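PDB 4X3N: calcium-regulated actin-bundling protein from Dictyostelium discoideum, which binds and bundles actin filaments under calcium regulation and may help to shape and reorganise filopodia and pseudopodia during cell movement. Local coordinates for residues W69-C79 and Y88-I98. Residues are numbered along the deposited sequence; the frame is centred on the assembly and turned at random.
Sequences WETIKYADMHC and YDEGNDLDFDI
Helix 61-79, through Asp-76, and the chain leading into helix 96-111, through Tyr-88, meet in a helix-loop-helix unit that is probably the partner of the calcium-binding EF-hand: Leu-94 makes backbone hydrogen bonds to Val-151, next to the calcium site that includes Arg-150, in a short two-stranded antiparallel sheet. Between the two halves lies a polar chain centred on Asp-76. The hydroxyl of Tyr-88 donates to the anti lone pair of Asp-76 OD2 (OH to OD2 2.6 Å), with ring and carboxylate planes 70° apart, and in turn accepts from Gly-91 N (3.0 Å to OH), so the phenol links helix to loop. Lys-80 forms a salt bridge to the same OD2. On the other oxygen, water 1 donates to both Asp-76 OD1 (2.9 Å) and the carbonyl O of Asp-93, while a second water, which accepts from Asn-92 N, also reaches OD1. With its CG anti to the backbone N (chi1 170°), Tyr-88 is laid against the helix: Met-77 CG sits over one ring face, 3.5 Å from the centroid, and SD follows it in a Met-aromatic contact, while CB of Lys-73 touches CE2 of the ring. One turn before Lys-73 on the helix, Trp-69 NE1 donates to Glu-90 OE2 at 2.6 Å and 158°; the oxygen lies in the indole plane, but the N-H comes to it from the syn side, tilted well out of the carboxylate plane, while Ser-43 engages OE1. Beside the polar chain, Leu-94 CD1 packs on Ile-72 CG1 at 3.8 Å. Ile-98 brings CG2 to Ala-75 CB (4.2 Å) and CG1 to Cys-79 SG (4.1 Å). With a phenol, a lysine and two waters for partners, the buried Asp-76 carboxylate is probably well compensated and likely to stay ionised, tying the loop to the helix beside an apolar core.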
loop_
_atom_site.group_PDB
_atom_site.type_symbol
_atom_site.label_atom_id
_atom_site.label_comp_id
_atom_site.label_asym_id
_atom_site.label_seq_id
_atom_site.Cartn_x
_atom_site.Cartn_y
_atom_site.Cartn_z
ATOM N N TRP A 69 -9.885 -12.012 -17.932
ATOM C CA TRP A 69 -8.634 -12.417 -17.283
ATOM C C TRP A 69 -7.406 -11.685 -17.804
ATOM O O TRP A 69 -6.539 -11.230 -16.994
ATOM C CB TRP A 69 -8.479 -13.912 -17.397
ATOM C CG TRP A 69 -7.393 -14.534 -16.624
ATOM C CD1 TRP A 69 -7.071 -14.271 -15.363
ATOM C CD2 TRP A 69 -6.521 -15.606 -17.052
ATOM N NE1 TRP A 69 -6.041 -15.131 -14.956
ATOM C CE2 TRP A 69 -5.676 -15.905 -16.006
ATOM C CE3 TRP A 69 -6.352 -16.296 -18.257
ATOM C CZ2 TRP A 69 -4.675 -16.887 -16.096
ATOM C CZ3 TRP A 69 -5.367 -17.286 -18.343
ATOM C CH2 TRP A 69 -4.552 -17.570 -17.279
ATOM N N GLU A 70 -7.271 -11.614 -19.129
ATOM C CA GLU A 70 -6.106 -10.988 -19.721
ATOM C C GLU A 70 -6.023 -9.594 -19.288
ATOM O O GLU A 70 -4.938 -9.117 -18.989
ATOM C CB GLU A 70 -6.112 -11.003 -21.238
ATOM C CG GLU A 70 -5.739 -12.389 -21.783
ATOM C CD GLU A 70 -4.340 -12.841 -21.309
ATOM O OE1 GLU A 70 -3.432 -11.995 -21.386
ATOM O OE2 GLU A 70 -4.159 -14.015 -20.862
ATOM N N THR A 71 -7.162 -8.913 -19.243
ATOM C CA THR A 71 -7.105 -7.511 -18.951
ATOM C C THR A 71 -6.728 -7.235 -17.481
ATOM O O THR A 71 -6.016 -6.275 -17.219
ATOM C CB THR A 71 -8.395 -6.793 -19.376
ATOM O OG1 THR A 71 -8.665 -7.139 -20.725
ATOM C CG2 THR A 71 -8.238 -5.306 -19.263
ATOM N N ILE A 72 -7.176 -8.067 -16.537
ATOM C CA ILE A 72 -6.926 -7.806 -15.140
ATOM C C ILE A 72 -5.501 -8.134 -14.885
ATOM O O ILE A 72 -4.822 -7.413 -14.114
ATOM C CB ILE A 72 -7.933 -8.505 -14.160
ATOM C CG1 ILE A 72 -7.949 -7.829 -12.778
ATOM C CG2 ILE A 72 -7.656 -9.974 -14.005
ATOM C CD1 ILE A 72 -9.130 -8.187 -11.837
ATOM N N LYS A 73 -5.007 -9.159 -15.555
ATOM C CA LYS A 73 -3.617 -9.482 -15.482
ATOM C C LYS A 73 -2.731 -8.369 -15.986
ATOM O O LYS A 73 -1.721 -8.063 -15.337
ATOM C CB LYS A 73 -3.273 -10.743 -16.239
ATOM C CG LYS A 73 -3.860 -11.983 -15.599
ATOM C CD LYS A 73 -3.246 -13.220 -16.194
ATOM C CE LYS A 73 -3.733 -13.397 -17.606
ATOM N NZ LYS A 73 -3.086 -14.612 -18.144
ATOM N N TYR A 74 -3.058 -7.783 -17.118
ATOM C CA TYR A 74 -2.231 -6.692 -17.616
ATOM C C TYR A 74 -2.245 -5.487 -16.671
ATOM O O TYR A 74 -1.232 -4.848 -16.507
ATOM C CB TYR A 74 -2.610 -6.262 -19.010
ATOM C CG TYR A 74 -1.829 -7.095 -20.021
ATOM C CD1 TYR A 74 -0.491 -6.836 -20.275
ATOM C CD2 TYR A 74 -2.416 -8.183 -20.659
ATOM C CE1 TYR A 74 0.230 -7.609 -21.167
ATOM C CE2 TYR A 74 -1.707 -8.966 -21.550
ATOM C CZ TYR A 74 -0.391 -8.677 -21.797
ATOM O OH TYR A 74 0.303 -9.448 -22.692
ATOM N N ALA A 75 -3.391 -5.204 -16.072
ATOM C CA ALA A 75 -3.497 -4.075 -15.129
ATOM C C ALA A 75 -2.652 -4.303 -13.904
ATOM O O ALA A 75 -1.913 -3.388 -13.480
ATOM C CB ALA A 75 -4.938 -3.791 -14.798
ATOM N N ASP A 76 -2.669 -5.544 -13.394
ATOM C CA ASP A 76 -1.830 -5.960 -12.291
ATOM C C ASP A 76 -0.323 -5.914 -12.620
ATOM O O ASP A 76 0.498 -5.407 -11.823
ATOM C CB ASP A 76 -2.203 -7.382 -11.832
ATOM C CG ASP A 76 -1.633 -7.717 -10.500
ATOM O OD1 ASP A 76 -1.738 -6.924 -9.558
ATOM O OD2 ASP A 76 -1.055 -8.791 -10.339
ATOM N N MET A 77 0.044 -6.445 -13.784
ATOM C CA MET A 77 1.446 -6.367 -14.254
ATOM C C MET A 77 1.997 -4.947 -14.251
ATOM O O MET A 77 3.096 -4.692 -13.777
ATOM C CB MET A 77 1.531 -6.872 -15.672
ATOM C CG MET A 77 1.533 -8.406 -15.729
ATOM S SD MET A 77 1.354 -9.005 -17.433
ATOM C CE MET A 77 2.950 -8.528 -18.088
ATOM N N HIS A 78 1.239 -4.006 -14.786
ATOM C CA HIS A 78 1.694 -2.667 -14.781
ATOM C C HIS A 78 1.875 -2.139 -13.360
ATOM O O HIS A 78 2.797 -1.408 -13.090
ATOM C CB HIS A 78 0.711 -1.815 -15.549
ATOM C CG HIS A 78 0.630 -2.219 -16.964
ATOM N ND1 HIS A 78 -0.381 -1.812 -17.808
ATOM C CD2 HIS A 78 1.439 -3.034 -17.689
ATOM C CE1 HIS A 78 -0.173 -2.344 -19.002
ATOM N NE2 HIS A 78 0.929 -3.079 -18.954
ATOM N N CYS A 79 0.953 -2.491 -12.479
ATOM C CA CYS A 79 0.978 -2.016 -11.150
ATOM C C CYS A 79 2.279 -2.474 -10.620
ATOM O O CYS A 79 2.886 -1.725 -9.896
ATOM C CB CYS A 79 -0.135 -2.631 -10.332
ATOM S SG CYS A 79 -0.056 -2.313 -8.577
ATOM N N TYR A 88 5.628 -12.889 -14.862
ATOM C CA TYR A 88 4.577 -12.370 -14.020
ATOM C C TYR A 88 4.072 -13.456 -13.108
ATOM O O TYR A 88 3.669 -14.473 -13.595
ATOM C CB TYR A 88 3.505 -11.807 -14.960
ATOM C CG TYR A 88 2.262 -11.459 -14.280
ATOM C CD1 TYR A 88 2.264 -10.537 -13.249
ATOM C CD2 TYR A 88 1.046 -12.067 -14.637
ATOM C CE1 TYR A 88 1.087 -10.186 -12.634
ATOM C CE2 TYR A 88 -0.115 -11.753 -13.988
ATOM C CZ TYR A 88 -0.075 -10.841 -12.980
ATOM O OH TYR A 88 -1.187 -10.496 -12.335
ATOM N N ASP A 89 4.079 -13.266 -11.782
ATOM C CA ASP A 89 3.464 -14.210 -10.873
ATOM C C ASP A 89 2.029 -13.655 -10.655
ATOM O O ASP A 89 1.830 -12.508 -10.238
ATOM C CB ASP A 89 4.172 -14.279 -9.533
ATOM C CG ASP A 89 5.619 -14.750 -9.628
ATOM O OD1 ASP A 89 5.900 -15.689 -10.375
ATOM O OD2 ASP A 89 6.465 -14.165 -8.918
ATOM N N GLU A 90 1.055 -14.476 -10.970
ATOM C CA GLU A 90 -0.323 -14.042 -11.071
ATOM C C GLU A 90 -0.831 -13.405 -9.764
ATOM O O GLU A 90 -0.671 -13.966 -8.709
ATOM C CB GLU A 90 -1.193 -15.235 -11.450
ATOM C CG GLU A 90 -2.539 -14.785 -12.008
ATOM C CD GLU A 90 -3.478 -15.914 -12.375
ATOM O OE1 GLU A 90 -3.169 -17.079 -12.233
ATOM O OE2 GLU A 90 -4.565 -15.588 -12.824
ATOM N N GLY A 91 -1.523 -12.260 -9.872
ATOM C CA GLY A 91 -2.033 -11.521 -8.713
ATOM C C GLY A 91 -3.429 -11.908 -8.265
ATOM O O GLY A 91 -3.882 -12.977 -8.601
ATOM N N ASN A 92 -4.063 -11.078 -7.427
ATOM C CA ASN A 92 -5.358 -11.383 -6.856
ATOM C C ASN A 92 -6.320 -10.220 -6.810
ATOM O O ASN A 92 -7.539 -10.439 -6.998
ATOM C CB ASN A 92 -5.277 -11.936 -5.427
ATOM C CG ASN A 92 -4.247 -11.215 -4.497
ATOM O OD1 ASN A 92 -3.807 -10.109 -4.728
ATOM N ND2 ASN A 92 -3.846 -11.913 -3.453
ATOM N N ASP A 93 -5.842 -9.025 -6.492
ATOM C CA ASP A 93 -6.755 -7.884 -6.462
ATOM C C ASP A 93 -6.039 -6.534 -6.766
ATOM O O ASP A 93 -4.827 -6.453 -6.871
ATOM C CB ASP A 93 -7.528 -7.938 -5.206
ATOM C CG ASP A 93 -6.668 -7.701 -3.930
ATOM O OD1 ASP A 93 -5.692 -6.960 -3.973
ATOM O OD2 ASP A 93 -6.918 -8.341 -2.928
ATOM N N LEU A 94 -6.829 -5.520 -7.030
ATOM C CA LEU A 94 -6.384 -4.219 -7.462
ATOM C C LEU A 94 -6.913 -3.116 -6.508
ATOM O O LEU A 94 -8.078 -3.155 -6.044
ATOM C CB LEU A 94 -6.936 -3.906 -8.859
ATOM C CG LEU A 94 -6.876 -4.992 -9.964
ATOM C CD1 LEU A 94 -7.490 -4.426 -11.253
ATOM C CD2 LEU A 94 -5.426 -5.421 -10.178
ATOM N N ASP A 95 -6.098 -2.085 -6.262
ATOM C CA ASP A 95 -6.613 -0.937 -5.534
ATOM C C ASP A 95 -7.567 -0.212 -6.486
ATOM O O ASP A 95 -7.619 -0.562 -7.688
ATOM C CB ASP A 95 -5.495 -0.096 -4.930
ATOM C CG ASP A 95 -4.706 0.786 -5.923
ATOM O OD1 ASP A 95 -5.172 1.221 -7.020
ATOM O OD2 ASP A 95 -3.547 1.150 -5.494
ATOM N N PHE A 96 -8.248 0.805 -6.012
ATOM C CA PHE A 96 -9.253 1.458 -6.842
ATOM C C PHE A 96 -8.674 2.245 -8.060
ATOM O O PHE A 96 -9.323 2.355 -9.149
ATOM C CB PHE A 96 -10.139 2.383 -5.983
ATOM C CG PHE A 96 -11.166 1.691 -5.122
ATOM C CD1 PHE A 96 -11.285 0.331 -5.043
ATOM C CD2 PHE A 96 -11.984 2.471 -4.324
ATOM C CE1 PHE A 96 -12.209 -0.242 -4.208
ATOM C CE2 PHE A 96 -12.923 1.901 -3.499
ATOM C CZ PHE A 96 -13.048 0.538 -3.443
ATOM N N ASP A 97 -7.460 2.764 -7.938
ATOM C CA ASP A 97 -6.902 3.464 -9.071
ATOM C C ASP A 97 -6.530 2.449 -10.161
ATOM O O ASP A 97 -6.808 2.682 -11.349
ATOM C CB ASP A 97 -5.709 4.326 -8.683
ATOM C CG ASP A 97 -6.117 5.574 -7.928
ATOM O OD1 ASP A 97 -7.172 6.167 -8.214
ATOM O OD2 ASP A 97 -5.375 5.946 -7.041
ATOM N N ILE A 98 -5.879 1.350 -9.763
ATOM C CA ILE A 98 -5.555 0.339 -10.719
ATOM C C ILE A 98 -6.831 -0.350 -11.327
ATOM O O ILE A 98 -6.861 -0.634 -12.519
ATOM C CB ILE A 98 -4.609 -0.698 -10.122
ATOM C CG1 ILE A 98 -3.336 -0.057 -9.567
ATOM C CG2 ILE A 98 -4.237 -1.695 -11.179
ATOM C CD1 ILE A 98 -2.539 0.806 -10.554
HETATM O O HOH W 1 -2.587 -4.818 -7.819
HETATM O O HOH W 2 -2.521 -8.489 -7.106
#